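Local coordinates for polyporopepsin (Irpex lacteus, PDB 1WKR), which cleaves peptide bonds as a pepsin-like aspartic endopeptidase of broad specificity and clots milk, at residues V59-G64 with V114-P119; G70-D75 with K86-V91; G108-T113 with S122-T127. One frame throughout, in Å; residues are numbered along the deposited sequence.

Overall arrangement
The three contacts lie on the same side of this pepsin-like enzyme, joining the flap region, the hairpin 67-79/82-96 and loops around strand 117-118. Interaction 1 joins strand 57-62, which leads into the flap tip, to 114-119; interaction 2 pairs strand 67-79, the neighbour of 57-62, with 82-96; interaction 3 binds loops flanking 117-118. Centres lie about 13 Å (1-2), 10 Å (1-3) and 13 Å (2-3) apart. Ile125 ties them together: CD1 lies 3.5 Å from Thr116 OG1, CG2 3.5 Å from Ser88 CB. Interactions 1 and 3 approach the catalytic aspartates: the side chain of Val61, packed on by the bound peptide, is about 7 Å from Asp32, Gly108 about 7 Å from Asp32 and 8 Å from Asp212.

Interaction 1: residues V59-G64 with V114-P119; sequences VSVTYG and VGTLSP
Val61 lays its CG2 methyl alongside the methyl of Thr116, CG2 to CG2 at 3.8 Å, the two side chains lying side by side and pointing the same way. On the same flank Val59 CG2 comes to 3.6 Å from Thr116 O, and Val59 CB meets the CD2 branch of Leu117 at 4.1 Å. Thr116 has OG1 between its backbone N and carbonyl carbon (chi1 67°), which turns the methyl toward Val61 and leaves the hydroxyl for Thr113 O and Asn37 ND2. Within the two segments one backbone hydrogen bond crosses, Ser60 N to Thr116 O at 2.9 Å, in the carbonyl plane and bent to 146° at the hydrogen; just beyond, Ser118 bonds through its backbone to Lys58. Thr116 O also lies 3.2 Å from Val59 CA, a CA-H...O contact, so it is approached by two neighbouring residues. Val59 and Leu117 form an antiparallel non-hydrogen-bonded pair. Further along, Val61 CG1 lies over one face of the Tyr63 ring, 3.3 Å above its plane and toward the rim. Tyr63 is the tyrosine of the flap that closes over the cleft in pepsin-like proteases, and the bound peptide packs on it and on Val61. Strand 57-62 thus has strand 67-79 as one neighbour, where Val59 and Val61 touch Phe68, and the short strand 117-118 as its other.

Interaction 2: residues G70-D75 with K86-V91; sequences GTEYTD and KQSIGV. With SO4 (sulfate ion), chain D.
Glu72 and Ser88 meet across a beta hairpin made by strands 67-79 and 82-96 of the pepsin-like fold. Ser88 OG donates to Glu72 OE2 at 2.6 Å, and OE2 accepts through its anti lone pair, on the side away from OE1. The acid reaches it because CG stands anti to the backbone N (chi1 -164°) and the chain then bends at chi2, laying the carboxylate against the Ile89-Gly90 peptide; Glu72 CD comes within 3.1 Å of Ile89 O. With that carbonyl oxygen beside both carboxylate oxygens, the buried acid would probably find its ionisation disfavoured, which the serine's hydrogen bond may ease. The opposite face carries Tyr73, Ile89 and Val91. Tyr73 CD1 sits 3.5 Å from Val91 CG2, an oblique approach to the ring, while its CB rests on Ile89 CG1. Lys48 NZ bonds the tyrosine hydroxyl, and Tyr46 meets the ring edge-to-face. Behind these side chains stands the ladder of the two strands, antiparallel, their directions 146° apart over these segments. Its straightest rung is Tyr73 N to Ile89 O, 2.9 Å with 173° at the hydrogen, and Ile89 N returns a bond to Tyr73 O. Further out, Asp75 OD2 binds Tyr46 OH, and Gly90 bonds through its backbone to Thr38 and Leu40. A beta carbon on Gly70 would run into Val91 O, which already lies 3.2 Å from Gly70 CA. At this end a sulfate ion, probably from the crystallisation liquor and bonded also by Ser93 OG and Lys58 NZ, accepts at its O2 from Thr71 OG1 at 2.7 Å.

Interaction 3: residues G108-T113 with S122-T127; sequences GPVDLT and STSIPT. With SO4 (sulfate ion), chain H.
The hydroxyl of Thr113 is gripped from two sides of the contact: OG1 accepts from Ile125 N at 2.8 Å, bent to 155° at the hydrogen, and donates to Val110 O at 2.7 Å, in that carbonyl's plane. Val110 O also takes Thr113 N, so it has two donors from one residue of the 3-10 turn 110-113. Thr113 keeps OG1 between its backbone N and carbonyl carbon (chi1 67°), which aims the hydroxyl at Ile125 N and sets Thr113 CG2 3.6 Å from Ile125 O. The two beta carbons, Thr113 CB and Ile125 CB, meet at 3.8 Å. With an alanine at Thr113 the backbone N of Ile125 would probably be left without its acceptor and the loop 122-127 freer to shift from the turn. Val110 CG2 lies 3.4 Å from Ile125 O. A water bridges Gly108 O and Thr127 OG1, and the same hydroxyl caps Asp130 N. The contact thus clasps the loop after strand 103-106 to the one that leads from strand 117-118 into helix 128-134, whose N-cap is Thr127.

Interaction 1: residues V59-G64 with V114-P119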
loop_
_atom_site.group_PDB
_atom_site.type_symbol
_atom_site.label_atom_id
_atom_site.label_comp_id
_atom_site.label_asym_id
_atom_site.label_seq_id
_atom_site.Cartn_x
_atom_site.Cartn_y
_atom_site.Cartn_z
ATOM N N VAL A 59 -10.175 1.596 -20.392
ATOM C CA VAL A 59 -9.342 1.985 -19.254
ATOM C C VAL A 59 -8.055 1.175 -19.298
ATOM O O VAL A 59 -8.037 0.030 -19.754
ATOM C CB VAL A 59 -10.118 1.799 -17.889
ATOM C CG1 VAL A 59 -10.492 0.343 -17.664
ATOM C CG2 VAL A 59 -9.308 2.332 -16.727
ATOM N N SER A 60 -6.966 1.806 -18.852
ATOM C CA SER A 60 -5.610 1.172 -18.852
ATOM C C SER A 60 -4.818 1.827 -17.719
ATOM O O SER A 60 -4.793 3.008 -17.598
ATOM C CB SER A 60 -4.928 1.556 -20.260
ATOM O OG SER A 60 -3.693 1.030 -20.317
ATOM N N VAL A 61 -4.135 0.900 -16.996
ATOM C CA VAL A 61 -3.201 1.352 -15.943
ATOM C C VAL A 61 -1.908 0.536 -16.046
ATOM O O VAL A 61 -1.952 -0.678 -16.106
ATOM C CB VAL A 61 -3.802 1.265 -14.499
ATOM C CG1 VAL A 61 -2.802 1.785 -13.480
ATOM C CG2 VAL A 61 -5.169 2.035 -14.452
ATOM N N THR A 62 -0.782 1.249 -15.938
ATOM C CA THR A 62 0.524 0.613 -15.861
ATOM C C THR A 62 1.104 0.761 -14.445
ATOM O O THR A 62 1.123 1.891 -13.892
ATOM C CB THR A 62 1.493 1.225 -16.897
ATOM O OG1 THR A 62 0.994 0.935 -18.210
ATOM C CG2 THR A 62 2.892 0.595 -16.863
ATOM N N TYR A 63 1.535 -0.319 -13.896
ATOM C CA TYR A 63 2.107 -0.338 -12.499
ATOM C C TYR A 63 3.572 -0.689 -12.550
ATOM O O TYR A 63 4.105 -1.123 -13.567
ATOM C CB TYR A 63 1.362 -1.324 -11.651
ATOM C CG TYR A 63 -0.160 -1.176 -11.594
ATOM C CD1 TYR A 63 -0.775 -0.350 -10.681
ATOM C CD2 TYR A 63 -0.919 -1.866 -12.519
ATOM C CE1 TYR A 63 -2.179 -0.232 -10.662
ATOM C CE2 TYR A 63 -2.318 -1.759 -12.513
ATOM C CZ TYR A 63 -2.912 -0.937 -11.589
ATOM O OH TYR A 63 -4.302 -0.817 -11.632
ATOM N N GLY A 64 4.252 -0.573 -11.428
ATOM C CA GLY A 64 5.665 -1.010 -11.323
ATOM C C GLY A 64 5.780 -2.454 -11.650
ATOM O O GLY A 64 6.729 -2.810 -12.474
ATOM N N VAL A 114 -6.423 10.410 -13.908
ATOM C CA VAL A 114 -6.458 11.274 -15.139
ATOM C C VAL A 114 -5.477 10.669 -16.128
ATOM O O VAL A 114 -4.276 10.506 -15.811
ATOM C CB VAL A 114 -6.096 12.722 -14.760
ATOM C CG1 VAL A 114 -5.981 13.571 -16.046
ATOM C CG2 VAL A 114 -7.151 13.282 -13.811
ATOM N N GLY A 115 -5.934 10.344 -17.295
ATOM C CA GLY A 115 -5.103 9.664 -18.320
ATOM C C GLY A 115 -5.382 8.232 -18.456
ATOM O O GLY A 115 -4.919 7.574 -19.405
ATOM N N THR A 116 -6.128 7.604 -17.527
ATOM C CA THR A 116 -6.400 6.185 -17.602
ATOM C C THR A 116 -7.570 5.820 -18.548
ATOM O O THR A 116 -7.643 4.661 -18.927
ATOM C CB THR A 116 -6.606 5.512 -16.198
ATOM O OG1 THR A 116 -7.836 6.015 -15.591
ATOM C CG2 THR A 116 -5.396 5.789 -15.258
ATOM N N LEU A 117 -8.444 6.775 -18.792
ATOM C CA LEU A 117 -9.606 6.503 -19.678
ATOM C C LEU A 117 -9.219 6.961 -21.140
ATOM O O LEU A 117 -8.549 7.905 -21.348
ATOM C CB LEU A 117 -10.800 7.309 -19.260
ATOM C CG LEU A 117 -11.367 6.987 -17.829
ATOM C CD1 LEU A 117 -12.463 8.000 -17.445
ATOM C CD2 LEU A 117 -11.830 5.546 -17.742
ATOM N N SER A 118 -9.854 6.203 -22.050
ATOM C CA SER A 118 -9.728 6.572 -23.492
ATOM C C SER A 118 -11.132 6.378 -24.095
ATOM O O SER A 118 -11.709 5.318 -23.907
ATOM C CB SER A 118 -8.778 5.666 -24.185
ATOM O OG SER A 118 -8.695 5.995 -25.589
ATOM N N PRO A 119 -11.653 7.369 -24.826
ATOM C CA PRO A 119 -10.927 8.558 -25.345
ATOM C C PRO A 119 -10.885 9.711 -24.432
ATOM O O PRO A 119 -10.217 10.745 -24.700
ATOM C CB PRO A 119 -11.793 8.970 -26.544
ATOM C CG PRO A 119 -13.241 8.565 -26.151
ATOM C CD PRO A 119 -13.016 7.210 -25.430
#

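Interaction 2: residues G70-D75 with K86-V91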
loop_
_atom_site.group_PDB
_atom_site.type_symbol
_atom_site.label_atom_id
_atom_site.label_comp_id
_atom_site.label_asym_id
_atom_site.label_seq_id
_atom_site.Cartn_x
_atom_site.Cartn_y
_atom_site.Cartn_z
ATOM N N GLY A 70 -8.814 -2.643 -20.077
ATOM C CA GLY A 70 -10.182 -3.177 -20.295
ATOM C C GLY A 70 -11.147 -2.067 -20.583
ATOM O O GLY A 70 -10.859 -1.097 -21.252
ATOM N N THR A 71 -12.334 -2.243 -19.992
ATOM C CA THR A 71 -13.478 -1.320 -20.269
ATOM C C THR A 71 -13.978 -0.808 -18.900
ATOM O O THR A 71 -13.990 -1.570 -17.930
ATOM C CB THR A 71 -14.598 -2.130 -20.927
ATOM O OG1 THR A 71 -14.129 -2.444 -22.277
ATOM C CG2 THR A 71 -15.875 -1.385 -21.091
ATOM N N GLU A 72 -14.353 0.470 -18.900
ATOM C CA GLU A 72 -14.889 1.111 -17.677
ATOM C C GLU A 72 -16.380 0.945 -17.600
ATOM O O GLU A 72 -17.100 1.219 -18.630
ATOM C CB GLU A 72 -14.471 2.553 -17.636
ATOM C CG GLU A 72 -14.611 3.239 -16.284
ATOM C CD GLU A 72 -13.552 2.791 -15.285
ATOM O OE1 GLU A 72 -12.575 2.108 -15.591
ATOM O OE2 GLU A 72 -13.679 3.235 -14.048
ATOM N N TYR A 73 -16.932 0.625 -16.477
ATOM C CA TYR A 73 -18.368 0.496 -16.171
ATOM C C TYR A 73 -18.684 1.324 -14.973
ATOM O O TYR A 73 -17.795 1.705 -14.219
ATOM C CB TYR A 73 -18.691 -0.956 -15.868
ATOM C CG TYR A 73 -18.600 -1.916 -17.011
ATOM C CD1 TYR A 73 -17.398 -2.436 -17.410
ATOM C CD2 TYR A 73 -19.752 -2.259 -17.759
ATOM C CE1 TYR A 73 -17.293 -3.337 -18.482
ATOM C CE2 TYR A 73 -19.652 -3.167 -18.855
ATOM C CZ TYR A 73 -18.422 -3.661 -19.152
ATOM O OH TYR A 73 -18.370 -4.523 -20.254
ATOM N N THR A 74 -19.983 1.551 -14.679
ATOM C CA THR A 74 -20.419 1.923 -13.353
ATOM C C THR A 74 -21.177 0.776 -12.743
ATOM O O THR A 74 -21.857 -0.016 -13.469
ATOM C CB THR A 74 -21.133 3.227 -13.279
ATOM O OG1 THR A 74 -22.362 3.114 -14.075
ATOM C CG2 THR A 74 -20.371 4.389 -13.812
ATOM N N ASP A 75 -21.151 0.633 -11.443
ATOM C CA ASP A 75 -21.845 -0.441 -10.763
ATOM C C ASP A 75 -21.961 -0.123 -9.272
ATOM O O ASP A 75 -21.321 0.860 -8.781
ATOM C CB ASP A 75 -21.101 -1.790 -10.974
ATOM C CG ASP A 75 -22.069 -2.965 -11.034
ATOM O OD1 ASP A 75 -23.065 -2.985 -10.327
ATOM O OD2 ASP A 75 -21.724 -3.975 -11.712
ATOM N N LYS A 86 -23.184 3.512 -8.346
ATOM C CA LYS A 86 -22.609 4.127 -9.440
ATOM C C LYS A 86 -21.111 4.452 -9.300
ATOM O O LYS A 86 -20.642 5.450 -9.816
ATOM C CB LYS A 86 -23.431 5.324 -9.895
ATOM C CG LYS A 86 -24.910 5.019 -10.304
ATOM C CD LYS A 86 -25.518 6.154 -11.268
ATOM C CE LYS A 86 -24.563 6.192 -12.488
ATOM N NZ LYS A 86 -25.382 7.022 -13.731
ATOM N N GLN A 87 -20.429 3.609 -8.571
ATOM C CA GLN A 87 -18.951 3.648 -8.592
ATOM C C GLN A 87 -18.419 3.295 -9.979
ATOM O O GLN A 87 -18.854 2.292 -10.547
ATOM C CB GLN A 87 -18.416 2.644 -7.565
ATOM C CG GLN A 87 -16.862 2.566 -7.580
ATOM C CD GLN A 87 -16.195 3.849 -7.183
ATOM O OE1 GLN A 87 -16.566 4.425 -6.127
ATOM N NE2 GLN A 87 -15.211 4.322 -7.934
ATOM N N SER A 88 -17.533 4.106 -10.517
ATOM C CA SER A 88 -16.883 3.774 -11.795
ATOM C C SER A 88 -15.779 2.754 -11.474
ATOM O O SER A 88 -14.902 3.022 -10.615
ATOM C CB SER A 88 -16.376 5.007 -12.405
ATOM O OG SER A 88 -15.811 4.704 -13.693
ATOM N N ILE A 89 -15.797 1.636 -12.174
ATOM C CA ILE A 89 -14.821 0.539 -12.033
ATOM C C ILE A 89 -14.284 0.143 -13.375
ATOM O O ILE A 89 -14.991 0.199 -14.427
ATOM C CB ILE A 89 -15.444 -0.684 -11.317
ATOM C CG1 ILE A 89 -16.633 -1.292 -12.114
ATOM C CG2 ILE A 89 -15.892 -0.284 -9.909
ATOM C CD1 ILE A 89 -17.040 -2.605 -11.603
ATOM N N GLY A 90 -13.088 -0.381 -13.412
ATOM C CA GLY A 90 -12.539 -1.067 -14.579
ATOM C C GLY A 90 -12.806 -2.551 -14.533
ATOM O O GLY A 90 -12.917 -3.176 -13.487
ATOM N N VAL A 91 -12.927 -3.114 -15.749
ATOM C CA VAL A 91 -13.108 -4.556 -15.928
ATOM C C VAL A 91 -12.041 -5.012 -16.937
ATOM O O VAL A 91 -12.093 -4.614 -18.095
ATOM C CB VAL A 91 -14.539 -4.896 -16.384
ATOM C CG1 VAL A 91 -14.639 -6.393 -16.663
ATOM C CG2 VAL A 91 -15.507 -4.510 -15.266
HETATM S S SO4 D . -12.173 -4.777 -23.929
HETATM O O1 SO4 D . -13.284 -5.967 -24.248
HETATM O O2 SO4 D . -12.394 -4.461 -22.481
HETATM O O3 SO4 D . -10.888 -5.352 -24.114
HETATM O O4 SO4 D . -12.386 -3.631 -24.720
#

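Interaction 3: residues G108-T113 with S122-T127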
loop_
_atom_site.group_PDB
_atom_site.type_symbol
_atom_site.label_atom_id
_atom_site.label_comp_id
_atom_site.label_asym_id
_atom_site.label_seq_id
_atom_site.Cartn_x
_atom_site.Cartn_y
_atom_site.Cartn_z
ATOM N N GLY A 108 -5.632 5.400 -3.751
ATOM C CA GLY A 108 -4.742 6.526 -4.032
ATOM C C GLY A 108 -5.565 7.771 -4.309
ATOM O O GLY A 108 -6.812 7.750 -4.397
ATOM N N PRO A 109 -4.900 8.905 -4.468
ATOM C CA PRO A 109 -5.606 10.184 -4.766
ATOM C C PRO A 109 -6.166 10.131 -6.176
ATOM O O PRO A 109 -5.590 9.587 -7.101
ATOM C CB PRO A 109 -4.506 11.244 -4.642
ATOM C CG PRO A 109 -3.439 10.544 -3.805
ATOM C CD PRO A 109 -3.446 9.134 -4.303
ATOM N N VAL A 110 -7.336 10.798 -6.338
ATOM C CA VAL A 110 -8.036 10.724 -7.646
ATOM C C VAL A 110 -7.197 11.243 -8.771
ATOM O O VAL A 110 -7.434 10.790 -9.937
ATOM C CB VAL A 110 -9.399 11.487 -7.560
ATOM C CG1 VAL A 110 -9.235 12.958 -7.301
ATOM C CG2 VAL A 110 -10.272 11.182 -8.790
ATOM N N ASP A 111 -6.235 12.129 -8.565
ATOM C CA ASP A 111 -5.448 12.651 -9.688
ATOM C C ASP A 111 -4.742 11.596 -10.463
ATOM O O ASP A 111 -4.428 11.789 -11.692
ATOM C CB ASP A 111 -4.508 13.798 -9.244
ATOM C CG ASP A 111 -3.382 13.391 -8.337
ATOM O OD1 ASP A 111 -3.240 12.243 -7.924
ATOM O OD2 ASP A 111 -2.558 14.247 -7.931
ATOM N N LEU A 112 -4.449 10.412 -9.922
ATOM C CA LEU A 112 -3.766 9.338 -10.636
ATOM C C LEU A 112 -4.634 8.762 -11.741
ATOM O O LEU A 112 -4.159 8.093 -12.627
ATOM C CB LEU A 112 -3.298 8.232 -9.695
ATOM C CG LEU A 112 -2.264 8.653 -8.640
ATOM C CD1 LEU A 112 -1.946 7.470 -7.725
ATOM C CD2 LEU A 112 -0.985 9.172 -9.244
ATOM N N THR A 113 -5.973 8.928 -11.608
ATOM C CA THR A 113 -6.908 8.385 -12.651
ATOM C C THR A 113 -6.901 9.172 -13.937
ATOM O O THR A 113 -7.404 8.658 -14.932
ATOM C CB THR A 113 -8.370 8.305 -12.098
ATOM O OG1 THR A 113 -8.859 9.611 -11.871
ATOM C CG2 THR A 113 -8.443 7.493 -10.797
ATOM N N SER A 122 -8.486 13.283 -20.243
ATOM C CA SER A 122 -8.361 14.231 -19.188
ATOM C C SER A 122 -9.349 14.087 -18.059
ATOM O O SER A 122 -9.348 14.840 -17.102
ATOM C CB SER A 122 -8.526 15.767 -19.697
ATOM O OG SER A 122 -9.939 16.013 -19.915
ATOM N N THR A 123 -10.154 13.036 -18.125
ATOM C CA THR A 123 -11.271 12.879 -17.187
ATOM C C THR A 123 -10.804 12.005 -15.947
ATOM O O THR A 123 -10.224 10.961 -16.100
ATOM C CB THR A 123 -12.411 12.195 -17.859
ATOM O OG1 THR A 123 -12.911 13.129 -18.910
ATOM C CG2 THR A 123 -13.623 11.937 -16.977
ATOM N N SER A 124 -11.185 12.508 -14.804
ATOM C CA SER A 124 -10.870 11.791 -13.536
ATOM C C SER A 124 -11.972 10.814 -13.193
ATOM O O SER A 124 -13.126 10.880 -13.697
ATOM C CB SER A 124 -10.777 12.786 -12.428
ATOM O OG SER A 124 -12.027 13.281 -12.066
ATOM N N ILE A 125 -11.660 9.855 -12.311
ATOM C CA ILE A 125 -12.563 8.769 -11.889
ATOM C C ILE A 125 -12.642 8.836 -10.374
ATOM O O ILE A 125 -11.770 8.250 -9.667
ATOM C CB ILE A 125 -12.102 7.398 -12.315
ATOM C CG1 ILE A 125 -11.702 7.343 -13.806
ATOM C CG2 ILE A 125 -13.194 6.387 -12.025
ATOM C CD1 ILE A 125 -11.063 6.041 -14.159
ATOM N N PRO A 126 -13.622 9.515 -9.772
ATOM C CA PRO A 126 -13.783 9.591 -8.313
ATOM C C PRO A 126 -13.586 8.215 -7.671
ATOM O O PRO A 126 -14.150 7.204 -8.101
ATOM C CB PRO A 126 -15.143 10.149 -8.108
ATOM C CG PRO A 126 -15.379 11.050 -9.322
ATOM C CD PRO A 126 -14.696 10.306 -10.503
ATOM N N THR A 127 -12.807 8.183 -6.578
ATOM C CA THR A 127 -12.477 6.907 -5.958
ATOM C C THR A 127 -13.546 6.462 -5.028
ATOM O O THR A 127 -14.499 7.226 -4.710
ATOM C CB THR A 127 -11.161 7.064 -5.176
ATOM O OG1 THR A 127 -11.397 7.962 -4.066
ATOM C CG2 THR A 127 -10.018 7.629 -6.025
HETATM S S SO4 H . -11.561 14.702 -22.146
HETATM O O1 SO4 H . -11.353 13.761 -21.005
HETATM O O2 SO4 H . -10.522 15.675 -22.275
HETATM O O3 SO4 H . -11.906 13.961 -23.635
HETATM O O4 SO4 H . -13.037 15.419 -21.918
HETATM O O HOH W 1 -8.927 8.650 -2.930
#